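PDB 6A4V: 49 protein from Murid herpesvirus 4, which interacts with the host enzyme poly(ADP-ribose) polymerase 1 (PARP-1) and facilitates replication of this gammaherpesvirus, probably through that interaction. Local coordinates for residues 53-58 against 62-67; 110-115 against 143-148. One frame throughout, in Å; residues are numbered along the deposited sequence.

Both contacts join helices that lie near each other along the chain, yet the two pairs share no helix. Contact 1 comes first, where helix 44-57 turns back onto helix 61-85. It closes before contact 2 opens, in which the start of helix 111-126 meets the end of helix 131-146; helix 89-104 lies between the two pairs in sequence. Their centres are about 58 Å apart on opposite sides of the chain's centre, and the nearest atoms are still about 41 Å from each other, so neither contact touches the other. Both belong to the BRRF1-like region of the chain, and they mark distant parts of one elongated, mainly helical protein.

Contact 1. Residues 53-58 against 62-67; sequences VIDTRE and VSACLC
The backbone N of E58 donates to O of I54 at 2.7 Å, a short bond that closes the last turn of helix 44-57, and both residues then reach across to helix 61-85. E58 is the first residue to leave helical geometry, and its side chain bends at chi2 (-55°), which brings the carboxylate beside the opening turn of the next helix. There CB of E58 lies 3.8 Å from CB of A64, CG lies alongside the A64 backbone, and OE1 ends 3.2 Å from CB of S63. The other oxygen, OE2, is 4.1 Å from SG of C67. The two elements form an antiparallel helical hairpin: the segment axes approach to 9.0 Å and run at 154° to each other, with a connection of only a few residues. Because the carboxylate lies beside the beginning of helix 61-85, the helix dipole may help to stabilise its negative charge. One turn back from E58, I54 supplies the apolar part. Its CG2 branch, anti to the backbone N, rests 3.8 Å from O of A64 and 4.0 Å from CB of C67. D55 borders the contact, OD1 standing 3.9 Å from CB of A64 while making a long, weak ion pair with K68. Elsewhere in the fold, S63, L66 and C67 also touch helix 295-312, and V62 and C65 touch helix 238-262.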
loop_
_atom_site.group_PDB
_atom_site.type_symbol
_atom_site.label_atom_id
_atom_site.label_comp_id
_atom_site.label_asym_id
_atom_site.label_seq_id
_atom_site.Cartn_x
_atom_site.Cartn_y
_atom_site.Cartn_z
ATOM N N VAL B 53 -21.710 -1.688 15.993
ATOM C CA VAL B 53 -20.874 -2.350 16.994
ATOM C C VAL B 53 -20.211 -1.251 17.830
ATOM O O VAL B 53 -20.439 -1.169 19.029
ATOM C CB VAL B 53 -19.839 -3.305 16.357
ATOM C CG1 VAL B 53 -18.750 -3.753 17.325
ATOM C CG2 VAL B 53 -20.516 -4.517 15.730
ATOM N N ILE B 54 -19.434 -0.396 17.153
ATOM C CA ILE B 54 -18.734 0.742 17.745
ATOM C C ILE B 54 -19.695 1.560 18.625
ATOM O O ILE B 54 -19.356 1.932 19.739
ATOM C CB ILE B 54 -18.112 1.631 16.642
ATOM C CG1 ILE B 54 -16.909 0.972 15.958
ATOM C CG2 ILE B 54 -17.741 2.998 17.201
ATOM C CD1 ILE B 54 -16.604 1.522 14.571
ATOM N N ASP B 55 -20.877 1.856 18.085
ATOM C CA ASP B 55 -21.828 2.787 18.659
ATOM C C ASP B 55 -22.262 2.258 20.036
ATOM O O ASP B 55 -22.360 3.023 21.016
ATOM C CB ASP B 55 -22.997 3.000 17.689
ATOM C CG ASP B 55 -23.045 4.344 16.963
ATOM O OD1 ASP B 55 -22.140 5.187 17.187
ATOM O OD2 ASP B 55 -24.026 4.553 16.199
ATOM N N THR B 56 -22.482 0.939 20.131
ATOM C CA THR B 56 -22.913 0.346 21.398
ATOM C C THR B 56 -21.673 0.183 22.310
ATOM O O THR B 56 -21.730 0.532 23.474
ATOM C CB THR B 56 -23.836 -0.871 21.165
ATOM O OG1 THR B 56 -23.073 -2.014 20.759
ATOM C CG2 THR B 56 -24.955 -0.594 20.168
ATOM N N ARG B 57 -20.527 -0.259 21.789
ATOM C CA ARG B 57 -19.276 -0.355 22.598
ATOM C C ARG B 57 -18.803 0.996 23.181
ATOM O O ARG B 57 -18.274 1.019 24.297
ATOM C CB ARG B 57 -18.110 -0.929 21.782
ATOM C CG ARG B 57 -17.935 -2.433 21.928
ATOM C CD ARG B 57 -16.657 -2.972 21.304
ATOM N NE ARG B 57 -16.827 -4.371 20.920
ATOM C CZ ARG B 57 -16.020 -5.044 20.107
ATOM N NH1 ARG B 57 -14.832 -4.553 19.791
ATOM N NH2 ARG B 57 -16.403 -6.210 19.616
ATOM N N GLU B 58 -18.889 2.106 22.432
ATOM C CA GLU B 58 -18.118 3.300 22.817
ATOM C C GLU B 58 -18.923 4.156 23.797
ATOM O O GLU B 58 -20.129 4.354 23.658
ATOM C CB GLU B 58 -17.662 4.133 21.617
ATOM C CG GLU B 58 -16.290 3.741 21.078
ATOM C CD GLU B 58 -15.158 3.749 22.091
ATOM O OE1 GLU B 58 -15.106 4.677 22.933
ATOM O OE2 GLU B 58 -14.344 2.813 22.047
ATOM N N VAL B 62 -18.200 11.217 20.906
ATOM C CA VAL B 62 -16.982 11.703 20.223
ATOM C C VAL B 62 -16.088 10.503 19.880
ATOM O O VAL B 62 -15.756 10.272 18.691
ATOM C CB VAL B 62 -16.212 12.785 21.007
ATOM C CG1 VAL B 62 -14.993 13.252 20.222
ATOM C CG2 VAL B 62 -17.065 14.004 21.294
ATOM N N SER B 63 -15.745 9.724 20.914
ATOM C CA SER B 63 -15.022 8.484 20.812
ATOM C C SER B 63 -15.542 7.605 19.674
ATOM O O SER B 63 -14.781 7.086 18.910
ATOM C CB SER B 63 -15.105 7.743 22.071
ATOM O OG SER B 63 -14.471 8.461 23.113
ATOM N N ALA B 64 -16.851 7.440 19.591
ATOM C CA ALA B 64 -17.413 6.586 18.576
ATOM C C ALA B 64 -17.133 7.186 17.189
ATOM O O ALA B 64 -16.615 6.530 16.288
ATOM C CB ALA B 64 -18.885 6.411 18.863
ATOM N N CYS B 65 -17.334 8.490 17.061
ATOM C CA CYS B 65 -17.181 9.164 15.758
ATOM C C CYS B 65 -15.748 8.945 15.258
ATOM O O CYS B 65 -15.502 8.612 14.082
ATOM C CB CYS B 65 -17.603 10.619 15.880
ATOM S SG CYS B 65 -17.806 11.405 14.257
ATOM N N LEU B 66 -14.790 9.001 16.187
ATOM C CA LEU B 66 -13.438 8.940 15.825
ATOM C C LEU B 66 -13.057 7.538 15.352
ATOM O O LEU B 66 -12.406 7.432 14.316
ATOM C CB LEU B 66 -12.581 9.362 17.001
ATOM C CG LEU B 66 -12.557 10.864 17.167
ATOM C CD1 LEU B 66 -11.811 11.193 18.445
ATOM C CD2 LEU B 66 -11.893 11.502 15.952
ATOM N N CYS B 67 -13.474 6.501 16.092
ATOM C CA CYS B 67 -13.276 5.126 15.614
ATOM C C CYS B 67 -13.841 5.064 14.183
ATOM O O CYS B 67 -13.203 4.617 13.300
ATOM C CB CYS B 67 -13.945 4.127 16.562
ATOM S SG CYS B 67 -13.316 4.192 18.271
#

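Contact 2. Residues 110-115 against 143-148; sequences TSKFQR and LGCQSP
At the open end of the hairpin made by helices 111-126 and 131-146, which run in roughly opposite directions here, F113 of the first turn meets C145 near the end of the second helix. T110 holds the N-cap position just before helix 111-126, and S147 is the first residue beyond helix 131-146 to leave helical geometry, so the contact joins the beginning of one helix to the finish of the other. The closest CA atoms, those of F113 and C145, are 7.0 Å apart. The F113 ring is met at its edge: CB of C145 lies close to the ring plane and approaches CD2 to 4.0 Å, with neither ring face turned to the cysteine. CG of F113 stands anti to the backbone N (chi1 -152°), which carries the ring from its helix into the interface with helix 131-146. The CB of C145 is directed toward the facing helix, and its SG, anti to the carbonyl carbon (chi1 -57°), extends past the ring toward the aliphatic part of K112, whose CD is 4.5 Å from SG. K112 also touches N141 one turn earlier on the second helix. The F113 side chain also touches L142, S108 of the preceding loop and L213 of helix 213-235, a helix that L143 and Q146 also touch. No hydrogen bond or salt bridge spans the two segments. With 152 Å² buried in total, the contact rests on apolar edge packing by a buried ring and a partly exposed cysteine, and its cohesion probably comes from van der Waals contact and exclusion of water rather than from directed polar bonds.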
loop_
_atom_site.group_PDB
_atom_site.type_symbol
_atom_site.label_atom_id
_atom_site.label_comp_id
_atom_site.label_asym_id
_atom_site.label_seq_id
_atom_site.Cartn_x
_atom_site.Cartn_y
_atom_site.Cartn_z
ATOM N N THR B 110 -3.592 -34.775 -26.274
ATOM C CA THR B 110 -4.233 -34.767 -27.579
ATOM C C THR B 110 -3.928 -33.455 -28.305
ATOM O O THR B 110 -3.595 -32.465 -27.692
ATOM C CB THR B 110 -5.735 -34.995 -27.418
ATOM O OG1 THR B 110 -6.186 -34.117 -26.391
ATOM C CG2 THR B 110 -6.077 -36.414 -27.023
ATOM N N SER B 111 -4.023 -33.498 -29.630
ATOM C CA SER B 111 -3.939 -32.324 -30.489
ATOM C C SER B 111 -5.242 -31.488 -30.472
ATOM O O SER B 111 -5.240 -30.312 -30.862
ATOM C CB SER B 111 -3.574 -32.729 -31.897
ATOM O OG SER B 111 -4.077 -31.795 -32.849
ATOM N N LYS B 112 -6.385 -32.064 -30.082
ATOM C CA LYS B 112 -7.570 -31.209 -29.982
ATOM C C LYS B 112 -7.314 -30.260 -28.806
ATOM O O LYS B 112 -7.267 -29.043 -29.001
ATOM C CB LYS B 112 -8.885 -31.985 -29.845
ATOM C CG LYS B 112 -10.121 -31.204 -30.293
ATOM C CD LYS B 112 -11.451 -31.671 -29.678
ATOM C CE LYS B 112 -12.640 -30.858 -30.160
ATOM N NZ LYS B 112 -13.690 -30.702 -29.120
ATOM N N PHE B 113 -7.075 -30.836 -27.620
ATOM C CA PHE B 113 -6.637 -30.092 -26.410
ATOM C C PHE B 113 -5.631 -29.001 -26.773
ATOM O O PHE B 113 -5.732 -27.857 -26.319
ATOM C CB PHE B 113 -5.997 -31.040 -25.406
ATOM C CG PHE B 113 -6.092 -30.630 -23.964
ATOM C CD1 PHE B 113 -5.109 -29.848 -23.389
ATOM C CD2 PHE B 113 -7.108 -31.123 -23.162
ATOM C CE1 PHE B 113 -5.195 -29.486 -22.055
ATOM C CE2 PHE B 113 -7.179 -30.784 -21.817
ATOM C CZ PHE B 113 -6.232 -29.952 -21.274
ATOM N N GLN B 114 -4.688 -29.323 -27.651
ATOM C CA GLN B 114 -3.713 -28.322 -28.022
ATOM C C GLN B 114 -4.434 -27.186 -28.752
ATOM O O GLN B 114 -4.215 -26.033 -28.436
ATOM C CB GLN B 114 -2.542 -28.910 -28.817
ATOM C CG GLN B 114 -1.441 -27.890 -29.173
ATOM C CD GLN B 114 -0.884 -27.117 -27.992
ATOM O OE1 GLN B 114 -0.647 -27.663 -26.907
ATOM N NE2 GLN B 114 -0.682 -25.821 -28.189
ATOM N N ARG B 115 -5.317 -27.507 -29.704
ATOM C CA ARG B 115 -5.884 -26.474 -30.659
ATOM C C ARG B 115 -6.721 -25.398 -29.931
ATOM O O ARG B 115 -6.834 -24.259 -30.392
ATOM C CB ARG B 115 -6.693 -27.176 -31.755
ATOM C CG ARG B 115 -6.104 -27.015 -33.153
ATOM C CD ARG B 115 -6.915 -27.746 -34.219
ATOM N NE ARG B 115 -6.609 -29.175 -34.296
ATOM C CZ ARG B 115 -7.379 -30.171 -33.835
ATOM N NH1 ARG B 115 -8.484 -29.923 -33.153
ATOM N NH2 ARG B 115 -7.028 -31.427 -34.052
ATOM N N LEU B 143 -12.186 -29.476 -20.667
ATOM C CA LEU B 143 -12.763 -30.407 -19.697
ATOM C C LEU B 143 -13.399 -31.616 -20.406
ATOM O O LEU B 143 -13.270 -32.765 -19.930
ATOM C CB LEU B 143 -13.773 -29.649 -18.834
ATOM C CG LEU B 143 -13.148 -28.794 -17.737
ATOM C CD1 LEU B 143 -14.200 -27.936 -17.039
ATOM C CD2 LEU B 143 -12.420 -29.668 -16.724
ATOM N N GLY B 144 -14.027 -31.369 -21.560
ATOM C CA GLY B 144 -14.800 -32.385 -22.255
ATOM C C GLY B 144 -13.912 -33.488 -22.807
ATOM O O GLY B 144 -14.311 -34.671 -22.827
ATOM N N CYS B 145 -12.709 -33.094 -23.248
ATOM C CA CYS B 145 -11.641 -34.013 -23.565
ATOM C C CYS B 145 -11.394 -34.985 -22.385
ATOM O O CYS B 145 -11.330 -36.196 -22.569
ATOM C CB CYS B 145 -10.381 -33.241 -23.929
ATOM S SG CYS B 145 -10.619 -32.093 -25.306
ATOM N N GLN B 146 -11.262 -34.475 -21.155
ATOM C CA GLN B 146 -10.974 -35.354 -19.995
ATOM C C GLN B 146 -12.148 -36.315 -19.780
ATOM O O GLN B 146 -11.947 -37.512 -19.702
ATOM C CB GLN B 146 -10.699 -34.562 -18.714
ATOM C CG GLN B 146 -9.298 -34.772 -18.153
ATOM C CD GLN B 146 -9.195 -34.346 -16.705
ATOM O OE1 GLN B 146 -9.848 -33.399 -16.265
ATOM N NE2 GLN B 146 -8.373 -35.054 -15.947
ATOM N N SER B 147 -13.367 -35.775 -19.675
ATOM C CA SER B 147 -14.562 -36.609 -19.567
ATOM C C SER B 147 -15.731 -35.985 -20.331
ATOM O O SER B 147 -16.194 -34.907 -19.993
ATOM C CB SER B 147 -14.896 -36.888 -18.134
ATOM O OG SER B 147 -15.026 -35.689 -17.399
ATOM N N PRO B 148 -16.230 -36.647 -21.402
ATOM C CA PRO B 148 -17.352 -36.147 -22.202
ATOM C C PRO B 148 -18.718 -35.954 -21.534
ATOM O O PRO B 148 -19.504 -35.170 -22.040
ATOM C CB PRO B 148 -17.525 -37.251 -23.256
ATOM C CG PRO B 148 -16.148 -37.809 -23.410
ATOM C CD PRO B 148 -15.662 -37.875 -21.982
#